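Diaminopimelate decarboxylase (Aquifex aeolicus, PDB 2P3E) probably catalyses the last step of lysine biosynthesis, the pyridoxal-phosphate-dependent decarboxylation of meso-diaminopimelate to L-lysine, as a homodimer. Local coordinates at residues G89-A94 against E102-A107; M126-S131 against I277-R282; N314-P319 against L369-A374; H305-D310 against R358-V363; Q133-L138 against Y187-K192. All blocks are in the same frame, centred on the assembly; numbering follows the deposited sequence.

Interaction 1: G89-A94 against E102-A107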
# COMPACT_ATOMS: atom_id res chain seq x y z
N GLY B 89 -2.49 6.81 16.08
CA GLY B 89 -1.97 7.80 15.14
C GLY B 89 -2.99 8.85 14.73
O GLY B 89 -2.65 10.03 14.58
N GLU B 90 -4.24 8.43 14.51
CA GLU B 90 -5.33 9.36 14.15
C GLU B 90 -5.76 10.21 15.35
O GLU B 90 -6.13 11.38 15.19
CB GLU B 90 -6.52 8.60 13.54
CG GLU B 90 -6.14 7.82 12.25
CD GLU B 90 -7.35 7.25 11.51
OE1 GLU B 90 -8.47 7.17 12.09
OE2 GLU B 90 -7.17 6.87 10.33
N LEU B 91 -5.67 9.63 16.54
CA LEU B 91 -5.86 10.41 17.79
C LEU B 91 -4.83 11.56 17.86
O LEU B 91 -5.20 12.71 18.07
CB LEU B 91 -5.75 9.51 19.02
CG LEU B 91 -5.90 10.24 20.38
CD1 LEU B 91 -7.31 10.84 20.58
CD2 LEU B 91 -5.54 9.33 21.55
N TYR B 92 -3.56 11.20 17.68
CA TYR B 92 -2.44 12.16 17.64
C TYR B 92 -2.74 13.25 16.63
O TYR B 92 -2.64 14.44 16.93
CB TYR B 92 -1.13 11.41 17.34
CG TYR B 92 -0.04 12.18 16.61
CD1 TYR B 92 1.02 12.76 17.31
CD2 TYR B 92 -0.04 12.28 15.21
CE1 TYR B 92 2.04 13.46 16.65
CE2 TYR B 92 0.97 12.99 14.54
CZ TYR B 92 2.00 13.57 15.27
OH TYR B 92 3.00 14.24 14.60
N LEU B 93 -3.13 12.82 15.43
CA LEU B 93 -3.41 13.72 14.33
C LEU B 93 -4.58 14.65 14.62
O LEU B 93 -4.48 15.86 14.43
CB LEU B 93 -3.68 12.89 13.09
CG LEU B 93 -3.63 13.54 11.72
CD1 LEU B 93 -2.19 13.89 11.32
CD2 LEU B 93 -4.18 12.48 10.82
N ALA B 94 -5.68 14.08 15.13
CA ALA B 94 -6.87 14.89 15.45
C ALA B 94 -6.48 15.97 16.48
O ALA B 94 -6.82 17.15 16.31
CB ALA B 94 -8.00 14.00 15.99
N GLU B 102 -13.54 15.84 23.23
CA GLU B 102 -15.00 15.89 23.35
C GLU B 102 -15.74 15.72 22.01
O GLU B 102 -16.94 15.46 21.98
CB GLU B 102 -15.44 17.17 24.07
CG GLU B 102 -14.94 17.28 25.53
CD GLU B 102 -13.52 17.82 25.66
OE1 GLU B 102 -12.90 18.13 24.63
OE2 GLU B 102 -13.03 17.94 26.81
N ARG B 103 -15.02 15.88 20.89
CA ARG B 103 -15.60 15.64 19.56
C ARG B 103 -14.93 14.43 18.85
O ARG B 103 -15.05 14.27 17.65
CB ARG B 103 -15.50 16.88 18.70
CG ARG B 103 -16.15 18.16 19.30
CD ARG B 103 -16.51 19.20 18.23
NE ARG B 103 -15.39 19.50 17.32
CZ ARG B 103 -14.71 20.66 17.26
NH1 ARG B 103 -15.03 21.68 18.07
NH2 ARG B 103 -13.72 20.80 16.37
N ILE B 104 -14.25 13.58 19.61
CA ILE B 104 -13.54 12.43 19.03
C ILE B 104 -14.21 11.11 19.42
O ILE B 104 -14.48 10.87 20.62
CB ILE B 104 -12.05 12.43 19.45
CG1 ILE B 104 -11.37 13.71 18.94
CG2 ILE B 104 -11.32 11.11 19.02
CD1 ILE B 104 -9.88 13.82 19.28
N VAL B 105 -14.49 10.28 18.41
CA VAL B 105 -15.02 8.93 18.63
C VAL B 105 -14.04 7.90 18.04
O VAL B 105 -13.42 8.14 17.00
CB VAL B 105 -16.45 8.75 18.05
CG1 VAL B 105 -17.46 9.69 18.76
CG2 VAL B 105 -16.48 8.99 16.53
N TYR B 106 -13.92 6.75 18.69
CA TYR B 106 -12.86 5.81 18.35
C TYR B 106 -13.48 4.47 17.96
O TYR B 106 -14.04 3.77 18.81
CB TYR B 106 -11.90 5.65 19.54
CG TYR B 106 -10.56 4.90 19.33
CD1 TYR B 106 -9.55 4.98 20.29
CD2 TYR B 106 -10.31 4.14 18.19
CE1 TYR B 106 -8.33 4.31 20.13
CE2 TYR B 106 -9.08 3.46 18.03
CZ TYR B 106 -8.10 3.55 19.00
OH TYR B 106 -6.88 2.89 18.85
N ALA B 107 -13.37 4.12 16.67
CA ALA B 107 -13.93 2.86 16.17
C ALA B 107 -12.86 1.83 15.81
O ALA B 107 -11.67 2.05 16.00
CB ALA B 107 -14.82 3.11 14.99

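Interaction 2: M126-S131 against I277-R282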
# COMPACT_ATOMS: atom_id res chain seq x y z
N MET B 126 -16.42 8.98 23.02
CA MET B 126 -16.99 7.66 23.00
C MET B 126 -16.09 6.65 22.28
O MET B 126 -15.57 6.94 21.21
CB MET B 126 -18.33 7.76 22.27
CG MET B 126 -19.23 6.57 22.32
SD MET B 126 -20.87 7.11 21.82
CE MET B 126 -20.83 7.07 20.02
N PHE B 127 -15.94 5.47 22.89
CA PHE B 127 -15.41 4.28 22.22
C PHE B 127 -16.55 3.49 21.56
O PHE B 127 -17.53 3.10 22.23
CB PHE B 127 -14.70 3.37 23.22
CG PHE B 127 -13.44 3.95 23.78
CD1 PHE B 127 -12.21 3.69 23.19
CD2 PHE B 127 -13.49 4.79 24.90
CE1 PHE B 127 -11.03 4.25 23.72
CE2 PHE B 127 -12.32 5.35 25.44
CZ PHE B 127 -11.09 5.07 24.85
N ASN B 128 -16.43 3.27 20.26
CA ASN B 128 -17.33 2.37 19.55
C ASN B 128 -16.75 0.96 19.58
O ASN B 128 -15.81 0.63 18.83
CB ASN B 128 -17.63 2.86 18.12
CG ASN B 128 -18.40 4.16 18.12
OD1 ASN B 128 -19.30 4.36 18.95
ND2 ASN B 128 -18.07 5.05 17.20
N VAL B 129 -17.32 0.15 20.47
CA VAL B 129 -16.74 -1.10 20.87
C VAL B 129 -17.10 -2.22 19.90
O VAL B 129 -18.27 -2.38 19.49
CB VAL B 129 -17.10 -1.45 22.35
CG1 VAL B 129 -16.60 -2.81 22.71
CG2 VAL B 129 -16.48 -0.43 23.31
N GLU B 130 -16.08 -3.00 19.57
CA GLU B 130 -16.10 -4.03 18.55
C GLU B 130 -16.12 -5.47 19.11
O GLU B 130 -16.37 -6.41 18.35
CB GLU B 130 -14.90 -3.85 17.62
CG GLU B 130 -14.96 -2.59 16.76
CD GLU B 130 -15.97 -2.68 15.61
OE1 GLU B 130 -16.57 -3.76 15.38
OE2 GLU B 130 -16.15 -1.65 14.93
N SER B 131 -15.86 -5.63 20.41
CA SER B 131 -15.94 -6.96 21.04
C SER B 131 -16.18 -6.90 22.55
O SER B 131 -15.95 -5.88 23.20
CB SER B 131 -14.67 -7.79 20.76
OG SER B 131 -13.55 -7.15 21.34
N ILE B 277 -24.67 11.50 15.67
CA ILE B 277 -23.29 11.64 15.20
C ILE B 277 -23.21 11.01 13.81
O ILE B 277 -23.73 9.91 13.60
CB ILE B 277 -22.28 10.97 16.16
CG1 ILE B 277 -22.42 11.53 17.59
CG2 ILE B 277 -20.81 11.16 15.64
CD1 ILE B 277 -21.48 10.88 18.63
N LEU B 278 -22.60 11.73 12.87
CA LEU B 278 -22.30 11.20 11.54
C LEU B 278 -20.79 11.17 11.35
O LEU B 278 -20.08 12.01 11.92
CB LEU B 278 -22.92 12.06 10.43
CG LEU B 278 -24.44 12.25 10.33
CD1 LEU B 278 -24.76 12.98 9.04
CD2 LEU B 278 -25.08 10.93 10.28
N GLU B 279 -20.30 10.23 10.54
CA GLU B 279 -18.86 10.03 10.34
C GLU B 279 -18.40 10.07 8.86
O GLU B 279 -17.76 9.13 8.39
CB GLU B 279 -18.44 8.70 10.96
CG GLU B 279 -18.85 8.55 12.43
CD GLU B 279 -18.57 7.17 12.98
OE1 GLU B 279 -18.73 6.16 12.24
OE2 GLU B 279 -18.22 7.09 14.17
N PRO B 280 -18.67 11.18 8.14
CA PRO B 280 -18.32 11.14 6.72
C PRO B 280 -16.80 11.22 6.49
O PRO B 280 -16.12 12.01 7.17
CB PRO B 280 -19.00 12.40 6.16
CG PRO B 280 -19.03 13.34 7.31
CD PRO B 280 -19.25 12.48 8.53
N GLY B 281 -16.29 10.43 5.55
CA GLY B 281 -14.89 10.55 5.11
C GLY B 281 -14.82 10.86 3.63
O GLY B 281 -14.55 12.01 3.22
N ARG B 282 -15.09 9.84 2.82
CA ARG B 282 -15.08 9.93 1.35
C ARG B 282 -15.95 11.07 0.79
O ARG B 282 -15.54 11.74 -0.17
CB ARG B 282 -15.58 8.61 0.75
CG ARG B 282 -15.24 8.40 -0.72
CD ARG B 282 -16.02 7.21 -1.30
NE ARG B 282 -15.89 5.99 -0.49
CZ ARG B 282 -14.97 5.04 -0.67
NH1 ARG B 282 -14.05 5.14 -1.63
NH2 ARG B 282 -14.96 3.99 0.13
O HOH W 1 -16.35 5.70 15.07

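Interaction 3: N314-P319 against L369-A374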
# COMPACT_ATOMS: atom_id res chain seq x y z
N ASN B 314 1.58 2.84 -6.23
CA ASN B 314 2.26 3.41 -5.07
C ASN B 314 1.67 4.74 -4.64
O ASN B 314 1.79 5.12 -3.47
CB ASN B 314 3.75 3.61 -5.38
CG ASN B 314 4.00 4.55 -6.56
OD1 ASN B 314 3.53 4.33 -7.69
ND2 ASN B 314 4.75 5.61 -6.31
N ASP B 315 1.06 5.45 -5.60
CA ASP B 315 0.45 6.78 -5.36
C ASP B 315 -1.05 6.68 -5.15
O ASP B 315 -1.60 7.33 -4.26
CB ASP B 315 0.74 7.72 -6.54
CG ASP B 315 2.24 7.98 -6.73
OD1 ASP B 315 2.87 8.60 -5.84
OD2 ASP B 315 2.77 7.56 -7.78
N LEU B 316 -1.71 5.86 -5.98
CA LEU B 316 -3.15 5.66 -5.91
C LEU B 316 -3.41 4.21 -6.20
O LEU B 316 -3.22 3.74 -7.33
CB LEU B 316 -3.89 6.54 -6.95
CG LEU B 316 -5.43 6.39 -7.06
CD1 LEU B 316 -6.15 6.65 -5.74
CD2 LEU B 316 -6.00 7.30 -8.16
N ILE B 317 -3.81 3.48 -5.16
CA ILE B 317 -3.86 2.02 -5.25
C ILE B 317 -5.23 1.49 -5.70
O ILE B 317 -5.35 0.31 -6.03
CB ILE B 317 -3.45 1.40 -3.88
CG1 ILE B 317 -2.90 -0.03 -4.07
CG2 ILE B 317 -4.61 1.50 -2.86
CD1 ILE B 317 -2.17 -0.58 -2.79
N ARG B 318 -6.26 2.34 -5.69
CA ARG B 318 -7.64 1.85 -5.85
C ARG B 318 -7.89 1.10 -7.19
O ARG B 318 -8.51 0.02 -7.16
CB ARG B 318 -8.65 2.99 -5.64
CG ARG B 318 -8.55 3.66 -4.24
CD ARG B 318 -9.70 4.63 -3.98
NE ARG B 318 -10.96 3.91 -3.76
CZ ARG B 318 -11.97 3.87 -4.63
NH1 ARG B 318 -11.91 4.52 -5.78
NH2 ARG B 318 -13.06 3.19 -4.32
N PRO B 319 -7.44 1.65 -8.35
CA PRO B 319 -7.61 0.89 -9.61
C PRO B 319 -6.99 -0.51 -9.54
O PRO B 319 -7.67 -1.50 -9.84
CB PRO B 319 -6.89 1.76 -10.64
CG PRO B 319 -7.05 3.16 -10.09
CD PRO B 319 -6.84 2.97 -8.62
N LEU B 369 -1.79 14.49 -17.07
CA LEU B 369 -3.16 13.99 -16.93
C LEU B 369 -3.66 14.28 -15.50
O LEU B 369 -2.86 14.34 -14.56
CB LEU B 369 -3.22 12.48 -17.19
CG LEU B 369 -2.68 11.95 -18.53
CD1 LEU B 369 -2.77 10.42 -18.62
CD2 LEU B 369 -3.47 12.60 -19.65
N ALA B 370 -4.97 14.48 -15.35
CA ALA B 370 -5.64 14.61 -14.06
C ALA B 370 -6.49 13.39 -13.76
O ALA B 370 -7.39 13.04 -14.54
CB ALA B 370 -6.49 15.89 -14.01
N VAL B 371 -6.18 12.73 -12.65
CA VAL B 371 -6.95 11.59 -12.15
C VAL B 371 -7.92 12.12 -11.09
O VAL B 371 -7.49 12.64 -10.05
CB VAL B 371 -6.03 10.47 -11.54
CG1 VAL B 371 -6.85 9.25 -11.09
CG2 VAL B 371 -4.93 10.05 -12.55
N LEU B 372 -9.22 12.02 -11.36
CA LEU B 372 -10.20 12.66 -10.47
C LEU B 372 -10.55 11.78 -9.28
O LEU B 372 -10.18 10.60 -9.26
CB LEU B 372 -11.48 13.04 -11.25
CG LEU B 372 -11.33 13.93 -12.49
CD1 LEU B 372 -12.72 14.30 -13.00
CD2 LEU B 372 -10.47 15.18 -12.20
N SER B 373 -11.22 12.37 -8.28
CA SER B 373 -11.82 11.61 -7.17
C SER B 373 -10.75 10.89 -6.34
O SER B 373 -10.95 9.79 -5.84
CB SER B 373 -12.83 10.58 -7.72
OG SER B 373 -13.61 11.12 -8.78
N ALA B 374 -9.62 11.57 -6.16
CA ALA B 374 -8.45 10.96 -5.54
C ALA B 374 -8.14 11.48 -4.13
O ALA B 374 -7.08 11.15 -3.58
CB ALA B 374 -7.24 11.08 -6.46

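Interaction 4: H305-D310 against R358-V363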
# COMPACT_ATOMS: atom_id res chain seq x y z
N HIS B 305 -2.72 0.09 -26.79
CA HIS B 305 -1.98 1.32 -26.61
C HIS B 305 -1.76 1.51 -25.11
O HIS B 305 -2.70 1.49 -24.33
CB HIS B 305 -2.74 2.51 -27.22
CG HIS B 305 -1.98 3.80 -27.20
ND1 HIS B 305 -0.70 3.93 -27.69
CD2 HIS B 305 -2.34 5.04 -26.78
CE1 HIS B 305 -0.29 5.18 -27.56
NE2 HIS B 305 -1.27 5.88 -27.02
N PHE B 306 -0.49 1.67 -24.72
CA PHE B 306 -0.13 1.98 -23.34
C PHE B 306 0.35 3.43 -23.25
O PHE B 306 1.16 3.89 -24.08
CB PHE B 306 0.96 1.02 -22.82
CG PHE B 306 0.52 -0.42 -22.76
CD1 PHE B 306 -0.05 -0.95 -21.60
CD2 PHE B 306 0.69 -1.27 -23.86
CE1 PHE B 306 -0.45 -2.28 -21.55
CE2 PHE B 306 0.29 -2.60 -23.81
CZ PHE B 306 -0.28 -3.11 -22.64
N ILE B 307 -0.18 4.13 -22.25
CA ILE B 307 0.27 5.47 -21.88
C ILE B 307 0.92 5.30 -20.51
O ILE B 307 0.24 5.08 -19.50
CB ILE B 307 -0.92 6.45 -21.81
CG1 ILE B 307 -1.60 6.57 -23.20
CG2 ILE B 307 -0.48 7.82 -21.28
CD1 ILE B 307 -2.85 7.45 -23.22
N ILE B 308 2.25 5.39 -20.48
CA ILE B 308 3.02 5.14 -19.25
C ILE B 308 3.28 6.47 -18.56
O ILE B 308 3.85 7.38 -19.17
CB ILE B 308 4.34 4.38 -19.55
CG1 ILE B 308 4.03 3.06 -20.27
CG2 ILE B 308 5.15 4.15 -18.24
CD1 ILE B 308 5.24 2.39 -20.96
N VAL B 309 2.84 6.57 -17.30
CA VAL B 309 2.92 7.82 -16.54
C VAL B 309 3.80 7.67 -15.31
O VAL B 309 4.26 6.55 -15.03
CB VAL B 309 1.49 8.36 -16.16
CG1 VAL B 309 0.69 8.69 -17.43
CG2 VAL B 309 0.72 7.34 -15.27
N ASP B 310 4.02 8.77 -14.57
CA ASP B 310 4.95 8.71 -13.43
C ASP B 310 4.28 8.39 -12.10
O ASP B 310 4.95 8.23 -11.08
CB ASP B 310 5.86 9.97 -13.36
CG ASP B 310 5.09 11.29 -13.17
OD1 ASP B 310 3.85 11.31 -13.01
OD2 ASP B 310 5.77 12.34 -13.16
N ARG B 358 -9.37 2.39 -21.58
CA ARG B 358 -10.08 3.63 -21.35
C ARG B 358 -9.93 4.59 -22.51
O ARG B 358 -8.82 4.76 -23.06
CB ARG B 358 -9.58 4.30 -20.06
CG ARG B 358 -10.35 5.55 -19.65
CD ARG B 358 -11.71 5.23 -18.96
NE ARG B 358 -11.55 4.33 -17.81
CZ ARG B 358 -11.15 4.71 -16.60
NH1 ARG B 358 -10.89 5.99 -16.35
NH2 ARG B 358 -11.01 3.81 -15.61
N GLU B 359 -11.03 5.24 -22.86
CA GLU B 359 -11.03 6.28 -23.89
C GLU B 359 -10.41 7.55 -23.33
O GLU B 359 -10.77 8.01 -22.23
CB GLU B 359 -12.46 6.57 -24.36
CG GLU B 359 -12.99 5.54 -25.36
CD GLU B 359 -12.47 5.73 -26.78
OE1 GLU B 359 -11.58 6.60 -27.02
OE2 GLU B 359 -12.96 5.00 -27.67
N ILE B 360 -9.46 8.09 -24.08
CA ILE B 360 -8.77 9.31 -23.69
C ILE B 360 -8.19 9.99 -24.92
O ILE B 360 -7.79 9.32 -25.87
CB ILE B 360 -7.64 9.02 -22.67
CG1 ILE B 360 -7.12 10.32 -22.05
CG2 ILE B 360 -6.51 8.18 -23.30
CD1 ILE B 360 -6.14 10.11 -20.88
N GLU B 361 -8.19 11.31 -24.90
CA GLU B 361 -7.52 12.13 -25.91
C GLU B 361 -6.10 11.62 -26.04
O GLU B 361 -5.45 11.28 -25.03
CB GLU B 361 -7.51 13.57 -25.44
CG GLU B 361 -7.70 14.60 -26.51
CD GLU B 361 -7.88 16.00 -25.93
OE1 GLU B 361 -8.87 16.24 -25.19
OE2 GLU B 361 -7.03 16.85 -26.22
N GLU B 362 -5.63 11.52 -27.28
CA GLU B 362 -4.25 11.16 -27.54
C GLU B 362 -3.41 12.19 -26.80
O GLU B 362 -3.66 13.40 -26.91
CB GLU B 362 -3.94 11.19 -29.04
CG GLU B 362 -4.46 9.99 -29.81
CD GLU B 362 -4.10 10.02 -31.28
OE1 GLU B 362 -3.86 11.11 -31.84
OE2 GLU B 362 -4.05 8.93 -31.89
N VAL B 363 -2.47 11.71 -25.99
CA VAL B 363 -1.56 12.58 -25.25
C VAL B 363 -0.13 12.17 -25.56
O VAL B 363 0.11 11.03 -25.93
CB VAL B 363 -1.81 12.53 -23.71
CG1 VAL B 363 -3.07 13.32 -23.34
CG2 VAL B 363 -1.87 11.06 -23.21
O HOH W 2 -1.46 8.72 -26.72

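Interaction 5: Q133-L138 against Y187-K192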
# COMPACT_ATOMS: atom_id res chain seq x y z
N GLN B 133 -14.45 -8.76 24.71
CA GLN B 133 -13.13 -8.73 25.32
C GLN B 133 -12.61 -7.29 25.42
O GLN B 133 -12.02 -6.90 26.44
CB GLN B 133 -12.16 -9.65 24.57
CG GLN B 133 -10.85 -9.84 25.29
CD GLN B 133 -10.01 -10.96 24.72
OE1 GLN B 133 -10.18 -11.37 23.56
NE2 GLN B 133 -9.09 -11.48 25.54
N GLU B 134 -12.88 -6.50 24.39
CA GLU B 134 -12.58 -5.07 24.38
C GLU B 134 -13.28 -4.33 25.53
O GLU B 134 -12.69 -3.45 26.12
CB GLU B 134 -12.92 -4.42 23.02
CG GLU B 134 -12.61 -2.91 22.94
CD GLU B 134 -13.08 -2.25 21.65
OE1 GLU B 134 -13.34 -2.97 20.66
OE2 GLU B 134 -13.22 -0.99 21.63
N LEU B 135 -14.53 -4.68 25.82
CA LEU B 135 -15.22 -4.16 27.01
C LEU B 135 -14.40 -4.39 28.31
O LEU B 135 -14.20 -3.46 29.08
CB LEU B 135 -16.63 -4.75 27.14
CG LEU B 135 -17.68 -4.37 26.07
CD1 LEU B 135 -18.91 -5.26 26.18
CD2 LEU B 135 -18.06 -2.93 26.21
N ASP B 136 -13.94 -5.62 28.50
CA ASP B 136 -13.16 -6.03 29.67
C ASP B 136 -11.82 -5.28 29.75
O ASP B 136 -11.43 -4.77 30.81
CB ASP B 136 -12.90 -7.54 29.61
CG ASP B 136 -14.14 -8.36 29.87
OD1 ASP B 136 -15.01 -7.89 30.61
OD2 ASP B 136 -14.24 -9.49 29.34
N VAL B 137 -11.15 -5.21 28.60
CA VAL B 137 -9.88 -4.50 28.45
C VAL B 137 -10.02 -3.01 28.74
O VAL B 137 -9.25 -2.46 29.55
CB VAL B 137 -9.24 -4.72 27.05
CG1 VAL B 137 -8.02 -3.82 26.86
CG2 VAL B 137 -8.87 -6.18 26.86
N LEU B 138 -10.99 -2.35 28.09
CA LEU B 138 -11.28 -0.94 28.35
C LEU B 138 -11.62 -0.69 29.81
O LEU B 138 -11.20 0.33 30.39
CB LEU B 138 -12.46 -0.46 27.50
CG LEU B 138 -12.26 0.30 26.20
CD1 LEU B 138 -13.66 0.73 25.73
CD2 LEU B 138 -11.34 1.51 26.36
N TYR B 187 -24.88 -4.94 26.03
CA TYR B 187 -25.21 -3.76 26.83
C TYR B 187 -25.45 -4.14 28.29
O TYR B 187 -25.01 -3.46 29.22
CB TYR B 187 -26.43 -3.02 26.26
CG TYR B 187 -26.05 -2.06 25.15
CD1 TYR B 187 -26.18 -2.42 23.81
CD2 TYR B 187 -25.54 -0.80 25.46
CE1 TYR B 187 -25.82 -1.54 22.79
CE2 TYR B 187 -25.18 0.09 24.44
CZ TYR B 187 -25.31 -0.29 23.12
OH TYR B 187 -24.95 0.59 22.13
N GLU B 188 -26.14 -5.27 28.48
CA GLU B 188 -26.35 -5.83 29.82
C GLU B 188 -25.03 -6.20 30.49
O GLU B 188 -24.81 -5.87 31.66
CB GLU B 188 -27.30 -7.02 29.77
CG GLU B 188 -28.77 -6.64 29.50
CD GLU B 188 -29.40 -5.78 30.60
OE1 GLU B 188 -28.81 -5.71 31.72
OE2 GLU B 188 -30.48 -5.16 30.36
N TYR B 189 -24.14 -6.84 29.74
CA TYR B 189 -22.82 -7.20 30.21
C TYR B 189 -22.01 -5.95 30.59
O TYR B 189 -21.42 -5.89 31.69
CB TYR B 189 -22.07 -8.04 29.17
CG TYR B 189 -20.70 -8.48 29.64
CD1 TYR B 189 -20.55 -9.62 30.44
CD2 TYR B 189 -19.55 -7.75 29.30
CE1 TYR B 189 -19.30 -10.02 30.88
CE2 TYR B 189 -18.30 -8.14 29.74
CZ TYR B 189 -18.18 -9.27 30.54
OH TYR B 189 -16.95 -9.68 31.00
N ALA B 190 -22.01 -4.96 29.70
CA ALA B 190 -21.27 -3.72 29.93
C ALA B 190 -21.78 -2.90 31.13
O ALA B 190 -21.02 -2.15 31.73
CB ALA B 190 -21.27 -2.86 28.65
N SER B 191 -23.07 -3.03 31.45
CA SER B 191 -23.64 -2.29 32.59
C SER B 191 -23.05 -2.73 33.94
O SER B 191 -23.10 -1.98 34.93
CB SER B 191 -25.17 -2.43 32.64
OG SER B 191 -25.51 -3.72 33.12
N LYS B 192 -22.48 -3.94 33.96
CA LYS B 192 -21.91 -4.50 35.18
C LYS B 192 -20.42 -4.17 35.33
O LYS B 192 -19.81 -4.52 36.34
CB LYS B 192 -22.15 -6.02 35.23
CG LYS B 192 -23.63 -6.39 35.35
CD LYS B 192 -23.82 -7.84 35.69
CE LYS B 192 -23.98 -8.72 34.47
NZ LYS B 192 -25.38 -8.70 33.96

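Interaction 1: G89-A94 against E102-A107
Ile-104 reaches out from its strand and lays the end of its longer branch between Leu-91 and Ala-94, two residues on the same flank of helix 88-96. Its CB stands well back, 5.6 Å from Ala-94 CB, and serves as the branch point. From there CG2 turns toward the leucine and halts 4.3 Å from Leu-91 CD1, a loose approach. The other branch does most of the touching: with CG1 beside the backbone N (chi1 -61°) and the chain fully stretched beyond it (chi2 180°), CG1 passes 4.5 Å from Ala-94 CB and delivers CD1 to the helix. That terminal methyl meets Ala-94 CB at 3.8 Å and Leu-91 CD1 at 4.1 Å. Leu-91 and Ile-104 cross at about a right angle, so the leucine meets the isoleucine with one methyl instead of lying along it. The short alanine lets the strand residue come in close beside the helix. The contact is wholly apolar and buried; Ile-85 of the neighbouring strand touches both Leu-91 and Ile-104, while Tyr-92 of the same helix bonds Asp-411 of the second subunit. Strand 82-85, helix 88-96 and strand 104-106 form a parallel beta-alpha-beta crossover, and the helix-on-strand packing seen here is that of the repeating unit of a TIM barrel.

Interaction 2: M126-S131 against I277-R282
Met-126 and Ile-277 meet by their end methyls, Met-126 CE lying 4.1 Å from Ile-277 CD1. This is the close apolar part of the contact. The two side chains run in opposite directions and slide past one another, and a bend in the methionine at its last torsion (chi3 83°) turns CE toward the isoleucine. Two residues further along, at Asn-128 of the strand and Glu-279 just past the end of strand 275-278, the character changes. Asn-128 and Glu-279 approach from opposite directions with amide and carboxylate planes 61° apart, and Asn-128 ND2 stays 3.7 Å from Glu-279 OE2. A water bridges them: it accepts from Asn-128 ND2 at 2.8 Å and donates to Glu-279 OE2 at 2.5 Å. The other carboxylate oxygen, OE1, is hydrogen-bonded to His-202 NE2, which is likely to limit how the group can turn. Glu-279 is by similarity a pyridoxal phosphate-binding residue, so this hydrated end probably borders the cofactor site. Strands 126-129 and 275-278 are not paired; their side chains meet in the interior of the parallel barrel. Met-126 and Ile-277 both pack on Tyr-238 and Asp-240 of strand 238-240, while Phe-127 and Val-129 face the other way, onto helix 132-145.

Interaction 3: N314-P319 against L369-A374
Leu-316 and Val-371 cross obliquely, one methyl against one methyl: Leu-316 CD2 lies 3.6 Å from Val-371 CG1. The leucine stretches CG away from its own backbone N (chi1 177°), which projects the fork toward strand 368-371, and the second torsion (chi2 57°) brings CD2 down on the valine. Val-371 answers with its CG1 branch; CG2 is turned aside, 5.3 Å from the same leucine methyl. Ala-374 meets the fork from another quarter, its CB 4.3 Å from Leu-316 CD2 and 4.6 Å from Leu-316 CD1. Its place follows from the backbone just beyond the strand, where Ser-373 takes a left-handed conformation (phi 64°). The fork thus fits between a strand residue and a residue of the following loop in the beta domain that fold-type III pyridoxal-phosphate decarboxylases carry beside their barrel, joining the end of a strand to the approach to helix 318-322. Arg-318, in that helix, is by similarity a substrate-binding residue, and the side chain of Tyr-377, another such residue, is about 7 Å from that of Leu-316. Leu-291 of strand 289-301 touches both Leu-316 and Val-371. Ile-317, the next residue, packs on Ile-317 of the second subunit.

Interaction 4: H305-D310 against R358-V363
Ile-307 keeps CG1 opposite its carbonyl carbon (chi1 -62°) and its chain stretched beyond (chi2 176°), while Ile-360 and Val-363 each hold CG2 between backbone N and carbonyl carbon, the crowded position; these choices bring three methyls together. Ile-307 CD1 rests 3.7 Å from Ile-360 CG2 and equally 3.7 Å from Val-363 CG2. A second branch adds to the grip on the valine, Ile-307 CG2 lying 4.0 Å from Val-363 CG2, and those two side chains cross at about a right angle. Beside this apolar cluster a water links the segments: it lies in the ring plane of His-305, 2.9 Å from His-305 NE2, and accepts from Val-363 N at 3.2 Å. The far nitrogen of the histidine, ND1, is bonded to Asp-300. Leu-369 packs on both Ile-360 and Val-363. Strands 304-309 and 358-361 both pair with strand 338-344, the first parallel and the second antiparallel, and such interior packing is that of a curled mixed beta sheet, here the beta domain beside the barrel.

Interaction 5: Q133-L138 against Y187-K192
Leu-135 and Ala-190, with their CA atoms 6.7 Å apart, mark the register of two helical segments whose axes run nearly parallel, 17° apart, and approach to 10.6 Å. Leu-135 forks over the gap: its CD2 touches Ala-190 CB at 4.0 Å, and its CD1 meets the ring edge of Tyr-189 at CD2, also at 4.0 Å. Toward the surface, Tyr-189 extends across to the other helix, CG anti to the backbone N (chi1 -178°), and its OH donates to Asp-136 OD1 at 2.7 Å. The oxygen receives it on its syn lone pair and lies in the plane of the ring, while the carboxylate itself is turned 68° against that plane. A phenylalanine in place of Tyr-189 would probably leave Asp-136 OD1 without this donor and the ring freer to shift. Helices 132-145 and 183-191 pack outside strands 149-156 and 196-202, as successive outer helices do in a TIM barrel.

In the fold
Interactions 1, 2 and 5 belong to the parallel barrel, interactions 3 and 4 to the mixed beta sheet on the opposite side of the chain's centre. In the barrel, strands 104-106 and 126-129 are sheet neighbours, so interactions 1 and 2 touch, their centres about 10 Å apart; interaction 5 is nested in the loop that interaction 2 closes and packs outside strand 126-129. Interactions 3 and 4 follow later, their segments alternating along the chain, centres about 14 Å apart, with Leu-369 of interaction 3 packing on residues of interaction 4. The groups touch where Arg-282 of interaction 2 comes near Arg-318 of interaction 3, both substrate-binding by similarity, consistent with an active site between the domains.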